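Long-range contacts in cadherin-23 (Mus musculus, PDB 5VH2), which is a calcium-binding cell-adhesion protein of the cadherin family, linked to hearing and mechanotransduction, with two of its extracellular repeats present here: residues N45-F56 with K76-D87; E106-S114 with V189-S200. The protein carries 1 engineered substitution. One frame throughout, in Å; residues are numbered along the deposited sequence.

Contact 1 of 2, residues N45-F56 with K76-D87; sequences NYRILSGAEGKF and KTSYLMNVSATD. With CA (calcium ion), chain E.
Asn45 pairs with Thr86 at one end of an antiparallel ladder. Its backbone N donates to Thr86 O at 2.8 Å, and its side-chain ND2 adds a weak bond to the same oxygen. Tyr46 follows as a non-hydrogen-bonded pair with Ala85, whose CB lies obliquely to the ring; the Tyr46 hydroxyl bonds the backbone N of Ala33. Arg47 and Ser84 exchange two backbone bonds. Ile48 faces Val83 and reaches Met81 SD with CD1. Leu49 N then bonds Asn82 O at 2.7 Å, while Asn82 N turns to Ser50 O. This shift of one residue is a beta bulge. Gly51 has positive phi (102°), which favours glycine. The CB of Ala52 rests on Met81 SD at 3.7 Å. Ala52 also opens a type I' turn that closes at Lys55. Glu53 stretches out to Lys76 and forms a long salt bridge, OE2 to NZ 3.5 Å. Lys55 lays its CG beside Tyr79 OH, but its amine goes on to Tyr70 O. Phe56 ends the walk with a T-shaped stack. Its CE1 edge points at the face of Tyr79, with the planes at 75°, and Lys76 CG lies over the opposite face. Met81 bends at its last torsion (chi3 -74°), which brings CE over the face of Phe56, 4.2 Å from the ring centroid, as a CH-pi contact; SD lies obliquely to the same ring, a Met-aromatic contact. Back at the Asn45 end, Asp87 OD2 binds a calcium ion at 2.1 Å, with Glu4, Asp35, Asp37 and Gly41, and also takes a hydrogen bond from Asn93 ND2. Strand 44-50 is outermost in its sheet, and strand 78-87 lies between it and strand 94-104. Tyr46, Phe56 and Ala85 face strand 27-34 of the other sheet of the cadherin sandwich.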
# COMPACT_ATOMS: atom_id res chain seq x y z
N ASN A 45 23.04 -20.65 18.63
CA ASN A 45 21.59 -20.42 18.71
C ASN A 45 21.27 -19.01 18.22
O ASN A 45 21.87 -18.05 18.68
CB ASN A 45 21.14 -20.61 20.15
CG ASN A 45 21.82 -21.80 20.82
OD1 ASN A 45 21.34 -22.95 20.75
ND2 ASN A 45 22.93 -21.55 21.50
N TYR A 46 20.35 -18.90 17.29
CA TYR A 46 20.03 -17.63 16.65
C TYR A 46 18.85 -16.90 17.31
O TYR A 46 17.84 -17.54 17.72
CB TYR A 46 19.72 -17.84 15.18
CG TYR A 46 20.89 -18.35 14.38
CD1 TYR A 46 21.98 -17.54 14.11
CD2 TYR A 46 20.90 -19.65 13.90
CE1 TYR A 46 23.06 -18.03 13.39
CE2 TYR A 46 21.97 -20.15 13.19
CZ TYR A 46 23.04 -19.34 12.94
OH TYR A 46 24.05 -19.87 12.19
N ARG A 47 18.95 -15.58 17.36
CA ARG A 47 17.96 -14.77 18.06
C ARG A 47 17.96 -13.32 17.54
O ARG A 47 19.02 -12.75 17.26
CB ARG A 47 18.26 -14.77 19.55
CG ARG A 47 17.13 -14.13 20.34
CD ARG A 47 17.49 -13.78 21.78
NE ARG A 47 16.55 -14.29 22.78
CZ ARG A 47 16.90 -14.65 24.03
NH1 ARG A 47 18.17 -14.53 24.45
NH2 ARG A 47 15.98 -15.10 24.88
N ILE A 48 16.77 -12.74 17.41
CA ILE A 48 16.61 -11.30 17.15
C ILE A 48 16.54 -10.52 18.45
O ILE A 48 15.68 -10.80 19.26
CB ILE A 48 15.33 -11.04 16.34
CG1 ILE A 48 15.45 -11.72 14.96
CG2 ILE A 48 15.10 -9.54 16.15
CD1 ILE A 48 14.14 -11.95 14.25
N LEU A 49 17.42 -9.54 18.64
CA LEU A 49 17.46 -8.70 19.86
C LEU A 49 16.60 -7.46 19.76
O LEU A 49 16.13 -6.95 20.78
CB LEU A 49 18.89 -8.25 20.17
CG LEU A 49 19.94 -9.35 20.38
CD1 LEU A 49 21.31 -8.74 20.57
CD2 LEU A 49 19.61 -10.27 21.54
N SER A 50 16.45 -6.92 18.55
CA SER A 50 15.63 -5.72 18.33
C SER A 50 15.30 -5.52 16.85
O SER A 50 16.03 -6.00 15.97
CB SER A 50 16.37 -4.46 18.84
OG SER A 50 17.52 -4.16 18.04
N GLY A 51 14.24 -4.76 16.58
CA GLY A 51 14.05 -4.12 15.28
C GLY A 51 13.08 -4.81 14.36
O GLY A 51 12.78 -4.32 13.28
N ALA A 52 12.56 -5.95 14.78
CA ALA A 52 11.63 -6.69 13.94
C ALA A 52 10.22 -6.15 14.08
O ALA A 52 9.36 -6.40 13.23
CB ALA A 52 11.69 -8.16 14.33
N GLU A 53 9.95 -5.46 15.18
CA GLU A 53 8.64 -4.85 15.45
C GLU A 53 7.45 -5.80 15.23
O GLU A 53 6.46 -5.40 14.68
CB GLU A 53 8.50 -3.54 14.67
CG GLU A 53 9.33 -2.41 15.28
CD GLU A 53 9.19 -1.08 14.55
OE1 GLU A 53 8.19 -0.86 13.80
OE2 GLU A 53 10.14 -0.28 14.62
N GLY A 54 7.58 -7.05 15.67
CA GLY A 54 6.49 -8.04 15.62
C GLY A 54 6.17 -8.63 14.26
O GLY A 54 5.16 -9.33 14.13
N LYS A 55 6.98 -8.32 13.25
CA LYS A 55 6.78 -8.78 11.86
C LYS A 55 7.70 -9.93 11.44
O LYS A 55 7.43 -10.58 10.43
CB LYS A 55 7.02 -7.66 10.84
CG LYS A 55 6.37 -6.34 11.17
CD LYS A 55 4.92 -6.24 10.75
CE LYS A 55 4.14 -5.41 11.76
NZ LYS A 55 2.68 -5.52 11.52
N PHE A 56 8.81 -10.12 12.14
CA PHE A 56 9.74 -11.20 11.77
C PHE A 56 10.15 -12.09 12.94
O PHE A 56 10.17 -11.67 14.09
CB PHE A 56 11.00 -10.64 11.13
CG PHE A 56 10.75 -9.74 9.96
CD1 PHE A 56 10.59 -8.38 10.13
CD2 PHE A 56 10.70 -10.26 8.66
CE1 PHE A 56 10.37 -7.54 9.06
CE2 PHE A 56 10.48 -9.44 7.58
CZ PHE A 56 10.27 -8.07 7.78
N LYS A 76 5.41 1.20 7.23
CA LYS A 76 6.86 1.19 7.46
C LYS A 76 7.59 0.61 6.25
O LYS A 76 7.34 -0.51 5.82
CB LYS A 76 7.20 0.40 8.74
CG LYS A 76 8.59 0.59 9.29
CD LYS A 76 8.69 -0.02 10.67
CE LYS A 76 10.08 -0.57 11.00
NZ LYS A 76 11.11 0.47 11.30
N THR A 77 8.49 1.41 5.70
CA THR A 77 9.15 1.10 4.43
C THR A 77 10.36 0.19 4.57
O THR A 77 10.74 -0.49 3.62
CB THR A 77 9.64 2.40 3.77
OG1 THR A 77 10.33 3.20 4.74
CG2 THR A 77 8.44 3.19 3.23
N SER A 78 10.98 0.17 5.75
CA SER A 78 12.16 -0.67 5.99
C SER A 78 12.41 -0.99 7.48
O SER A 78 11.94 -0.26 8.37
CB SER A 78 13.41 -0.03 5.38
OG SER A 78 13.87 1.06 6.16
N TYR A 79 13.15 -2.07 7.73
CA TYR A 79 13.39 -2.66 9.06
C TYR A 79 14.89 -2.92 9.21
O TYR A 79 15.54 -3.34 8.24
CB TYR A 79 12.65 -4.00 9.18
CG TYR A 79 11.15 -3.86 9.15
CD1 TYR A 79 10.45 -3.81 7.94
CD2 TYR A 79 10.43 -3.75 10.34
CE1 TYR A 79 9.07 -3.66 7.93
CE2 TYR A 79 9.05 -3.56 10.33
CZ TYR A 79 8.39 -3.50 9.13
OH TYR A 79 7.03 -3.34 9.13
N LEU A 80 15.44 -2.66 10.40
CA LEU A 80 16.84 -3.02 10.68
C LEU A 80 16.91 -3.84 11.98
O LEU A 80 16.84 -3.27 13.10
CB LEU A 80 17.72 -1.77 10.77
CG LEU A 80 19.23 -2.01 11.07
CD1 LEU A 80 19.98 -2.60 9.87
CD2 LEU A 80 19.93 -0.75 11.57
N MET A 81 17.11 -5.15 11.82
CA MET A 81 17.01 -6.07 12.96
C MET A 81 18.39 -6.41 13.47
O MET A 81 19.30 -6.61 12.68
CB MET A 81 16.36 -7.38 12.53
CG MET A 81 14.86 -7.33 12.48
SD MET A 81 14.15 -8.71 11.62
CE MET A 81 14.54 -8.30 9.92
N ASN A 82 18.51 -6.53 14.79
CA ASN A 82 19.79 -6.92 15.40
C ASN A 82 19.70 -8.37 15.75
O ASN A 82 18.76 -8.78 16.47
CB ASN A 82 20.02 -6.17 16.70
CG ASN A 82 20.63 -4.81 16.49
OD1 ASN A 82 20.08 -3.98 15.80
ND2 ASN A 82 21.77 -4.56 17.10
N VAL A 83 20.69 -9.15 15.29
CA VAL A 83 20.68 -10.60 15.52
C VAL A 83 21.90 -11.02 16.34
O VAL A 83 23.00 -10.50 16.12
CB VAL A 83 20.64 -11.36 14.19
CG1 VAL A 83 20.65 -12.86 14.40
CG2 VAL A 83 19.39 -11.00 13.41
N SER A 84 21.70 -11.97 17.25
CA SER A 84 22.82 -12.56 17.99
C SER A 84 22.94 -14.07 17.67
O SER A 84 21.93 -14.76 17.36
CB SER A 84 22.65 -12.35 19.49
OG SER A 84 21.64 -13.20 20.02
N ALA A 85 24.18 -14.57 17.74
CA ALA A 85 24.42 -16.00 17.72
C ALA A 85 25.21 -16.31 18.96
O ALA A 85 26.28 -15.79 19.18
CB ALA A 85 25.20 -16.38 16.49
N THR A 86 24.67 -17.20 19.76
CA THR A 86 25.26 -17.56 21.04
C THR A 86 25.73 -19.01 20.93
O THR A 86 24.94 -19.87 20.55
CB THR A 86 24.17 -17.44 22.10
OG1 THR A 86 23.65 -16.12 22.07
CG2 THR A 86 24.70 -17.71 23.44
N ASP A 87 26.99 -19.31 21.21
CA ASP A 87 27.40 -20.73 21.23
C ASP A 87 26.79 -21.50 22.41
O ASP A 87 26.24 -20.90 23.34
CB ASP A 87 28.92 -20.96 21.06
CG ASP A 87 29.74 -20.43 22.20
OD1 ASP A 87 29.16 -20.00 23.21
OD2 ASP A 87 31.00 -20.42 22.03
CA CA E . 32.75 -21.15 21.10

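Contact 2 of 2, residues E106-S114 with V189-S200; sequences ELDEAVQFS and VVADDGGPKVDS. With NA (sodium ion), chain H; CA (calcium ion), chain G; CA (calcium ion), chain F.
Asp193 OD2 and the backbone oxygens of Glu109 and Ala110 grip one sodium ion, at 2.5 Å from OD2 and 2.2 Å from Ala110 O. Asp141 and the engineered Asp139 complete the site. Asp193 OD2 and Glu109 O come within 3.0 Å because both bind the metal. Asp193 CG sits between backbone N and carbonyl carbon (chi1 63°), turning OD2 to the sodium; OD1 takes a weak bond from Gly195 N. Leu107 runs antiparallel alongside Asp193, its CD2 3.5 Å from Gly195 CA. Pro196 CD touches Leu107 O. Lys197 lies alongside Glu109 with a shared heading, its NZ 4.4 Å from Glu109 OE2, too far for a salt bridge. That carboxylate uses OE1 for a calcium ion, which Asp108 holds with both oxygens. Asp108 OD1 also reaches a second calcium, bound by Glu106 O. Val111 CG2 packs on Asp193 CB. Phe113 puts CZ on Ala191 CB at 3.7 Å, with Ser200 O at the ring edge. No hydrogen bond joins the segments; they meet through a shared cation and van der Waals packing, including Ser200 OG on Ala110 CB. The sodium probably offsets only part of the charge of its three carboxylates, one of them engineered.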
# COMPACT_ATOMS: atom_id res chain seq x y z
N GLU A 106 3.59 -2.04 -3.45
CA GLU A 106 2.72 -2.64 -4.43
C GLU A 106 1.36 -1.97 -4.33
O GLU A 106 1.06 -1.31 -3.34
CB GLU A 106 2.53 -4.11 -4.14
CG GLU A 106 3.80 -4.93 -4.02
CD GLU A 106 3.47 -6.42 -4.02
OE1 GLU A 106 3.19 -6.96 -5.12
OE2 GLU A 106 3.43 -7.03 -2.93
N LEU A 107 0.55 -2.16 -5.36
CA LEU A 107 -0.76 -1.55 -5.43
C LEU A 107 -1.76 -2.33 -4.57
O LEU A 107 -2.43 -3.24 -5.05
CB LEU A 107 -1.21 -1.52 -6.88
CG LEU A 107 -2.38 -0.58 -7.21
CD1 LEU A 107 -1.99 0.90 -7.22
CD2 LEU A 107 -2.92 -1.00 -8.56
N ASP A 108 -1.85 -1.93 -3.31
CA ASP A 108 -2.73 -2.57 -2.32
C ASP A 108 -3.57 -1.58 -1.49
O ASP A 108 -4.08 -1.93 -0.44
CB ASP A 108 -1.87 -3.42 -1.38
CG ASP A 108 -0.93 -2.58 -0.51
OD1 ASP A 108 -0.57 -1.44 -0.88
OD2 ASP A 108 -0.52 -3.07 0.56
N GLU A 109 -3.70 -0.35 -1.96
CA GLU A 109 -4.38 0.69 -1.17
C GLU A 109 -5.40 1.42 -2.02
O GLU A 109 -5.38 1.31 -3.23
CB GLU A 109 -3.39 1.71 -0.59
CG GLU A 109 -2.32 1.14 0.31
CD GLU A 109 -2.85 0.63 1.62
OE1 GLU A 109 -2.05 0.05 2.37
OE2 GLU A 109 -4.05 0.80 1.90
N ALA A 110 -6.26 2.19 -1.34
CA ALA A 110 -7.39 2.87 -1.98
C ALA A 110 -6.93 4.20 -2.61
O ALA A 110 -5.80 4.29 -3.12
CB ALA A 110 -8.52 3.07 -0.96
N VAL A 111 -7.82 5.20 -2.62
CA VAL A 111 -7.59 6.44 -3.33
C VAL A 111 -8.27 7.57 -2.56
O VAL A 111 -9.41 7.39 -2.10
CB VAL A 111 -8.30 6.39 -4.68
CG1 VAL A 111 -8.12 7.70 -5.41
CG2 VAL A 111 -7.79 5.21 -5.51
N GLN A 112 -7.62 8.73 -2.48
CA GLN A 112 -8.24 9.94 -1.90
C GLN A 112 -8.65 10.93 -2.99
O GLN A 112 -7.97 11.05 -4.00
CB GLN A 112 -7.27 10.68 -0.99
CG GLN A 112 -6.62 9.87 0.11
CD GLN A 112 -5.55 10.67 0.81
OE1 GLN A 112 -5.83 11.43 1.74
NE2 GLN A 112 -4.31 10.53 0.36
N PHE A 113 -9.72 11.69 -2.73
CA PHE A 113 -10.19 12.77 -3.61
C PHE A 113 -9.68 14.12 -3.14
O PHE A 113 -9.25 14.26 -2.01
CB PHE A 113 -11.73 12.81 -3.62
CG PHE A 113 -12.35 11.63 -4.30
CD1 PHE A 113 -12.56 11.64 -5.67
CD2 PHE A 113 -12.67 10.49 -3.59
CE1 PHE A 113 -13.12 10.55 -6.33
CE2 PHE A 113 -13.23 9.39 -4.23
CZ PHE A 113 -13.46 9.43 -5.60
N SER A 114 -9.80 15.15 -3.98
CA SER A 114 -9.30 16.48 -3.65
C SER A 114 -10.26 17.28 -2.75
O SER A 114 -9.88 18.34 -2.23
CB SER A 114 -8.98 17.24 -4.91
OG SER A 114 -10.09 17.28 -5.78
N VAL A 189 -19.30 9.44 -8.37
CA VAL A 189 -18.16 9.16 -9.26
C VAL A 189 -17.24 8.14 -8.62
O VAL A 189 -16.90 8.23 -7.44
CB VAL A 189 -17.36 10.45 -9.58
CG1 VAL A 189 -16.21 10.14 -10.52
CG2 VAL A 189 -18.26 11.51 -10.20
N VAL A 190 -16.85 7.13 -9.39
CA VAL A 190 -15.86 6.17 -8.93
C VAL A 190 -14.51 6.54 -9.51
O VAL A 190 -14.39 6.85 -10.69
CB VAL A 190 -16.24 4.76 -9.37
CG1 VAL A 190 -15.11 3.79 -9.04
CG2 VAL A 190 -17.52 4.31 -8.68
N ALA A 191 -13.50 6.45 -8.65
CA ALA A 191 -12.09 6.61 -9.02
C ALA A 191 -11.40 5.25 -8.92
O ALA A 191 -11.25 4.68 -7.82
CB ALA A 191 -11.42 7.62 -8.10
N ASP A 192 -11.02 4.70 -10.06
CA ASP A 192 -10.39 3.37 -10.12
C ASP A 192 -8.88 3.53 -10.28
O ASP A 192 -8.42 4.28 -11.16
CB ASP A 192 -10.94 2.59 -11.30
CG ASP A 192 -12.48 2.36 -11.21
OD1 ASP A 192 -12.92 1.70 -10.23
OD2 ASP A 192 -13.26 2.79 -12.12
N ASP A 193 -8.11 2.83 -9.47
CA ASP A 193 -6.63 2.92 -9.54
C ASP A 193 -6.01 1.71 -10.25
O ASP A 193 -4.78 1.58 -10.35
CB ASP A 193 -6.02 3.05 -8.13
CG ASP A 193 -6.29 1.83 -7.24
OD1 ASP A 193 -7.17 0.99 -7.55
OD2 ASP A 193 -5.59 1.76 -6.22
N GLY A 194 -6.88 0.80 -10.71
CA GLY A 194 -6.43 -0.49 -11.23
C GLY A 194 -6.13 -1.51 -10.14
O GLY A 194 -5.50 -2.54 -10.39
N GLY A 195 -6.60 -1.22 -8.93
CA GLY A 195 -6.22 -1.99 -7.78
C GLY A 195 -7.31 -2.94 -7.32
O GLY A 195 -8.39 -3.03 -7.94
N PRO A 196 -7.10 -3.53 -6.12
CA PRO A 196 -8.06 -4.41 -5.48
C PRO A 196 -9.29 -3.70 -4.83
O PRO A 196 -10.43 -4.21 -4.95
CB PRO A 196 -7.23 -5.09 -4.39
CG PRO A 196 -6.13 -4.11 -4.07
CD PRO A 196 -5.91 -3.25 -5.28
N LYS A 197 -9.05 -2.56 -4.18
CA LYS A 197 -9.93 -2.13 -3.09
C LYS A 197 -11.41 -1.98 -3.43
O LYS A 197 -11.75 -1.78 -4.58
CB LYS A 197 -9.41 -0.83 -2.44
CG LYS A 197 -8.12 -1.06 -1.64
CD LYS A 197 -8.27 -1.92 -0.38
CE LYS A 197 -7.31 -1.41 0.71
NZ LYS A 197 -7.06 -2.42 1.79
N VAL A 198 -12.25 -2.10 -2.40
CA VAL A 198 -13.64 -1.62 -2.45
C VAL A 198 -13.61 -0.18 -2.93
O VAL A 198 -12.83 0.64 -2.45
CB VAL A 198 -14.37 -1.64 -1.09
CG1 VAL A 198 -15.80 -1.05 -1.19
CG2 VAL A 198 -14.41 -3.07 -0.57
N ASP A 199 -14.54 0.10 -3.83
CA ASP A 199 -14.52 1.26 -4.69
C ASP A 199 -14.51 2.56 -3.86
O ASP A 199 -15.27 2.71 -2.90
CB ASP A 199 -15.75 1.27 -5.60
CG ASP A 199 -15.72 0.17 -6.67
OD1 ASP A 199 -14.93 -0.82 -6.57
OD2 ASP A 199 -16.53 0.27 -7.62
N SER A 200 -13.62 3.47 -4.23
CA SER A 200 -13.59 4.81 -3.66
C SER A 200 -14.49 5.75 -4.46
O SER A 200 -14.27 5.94 -5.68
CB SER A 200 -12.14 5.34 -3.65
OG SER A 200 -11.29 4.45 -2.93
NA NA H . -4.46 3.09 -4.46
CA CA G . -0.00 -0.77 1.62
CA CA F . 1.33 0.01 -1.47

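In the fold
The two contacts come in series along the chain, contact 1 closing before contact 2 opens. Their centres are 34 Å apart, and their nearest atoms about 9 Å. They share no sheet. Contact 1 joins two neighbouring strands in the first cadherin repeat and carries a ligand of the calcium at that repeat's far end. Contact 2 joins the linker and strand 111-113 to the end of strand 184-192 and the loop after it, at the linker-facing end of the second repeat. Between the repeats lie two calcium ions, both bound by the first repeat and the linker, one of them also by Asp141 of the second repeat. As in other cadherins, such ions probably stiffen the junction.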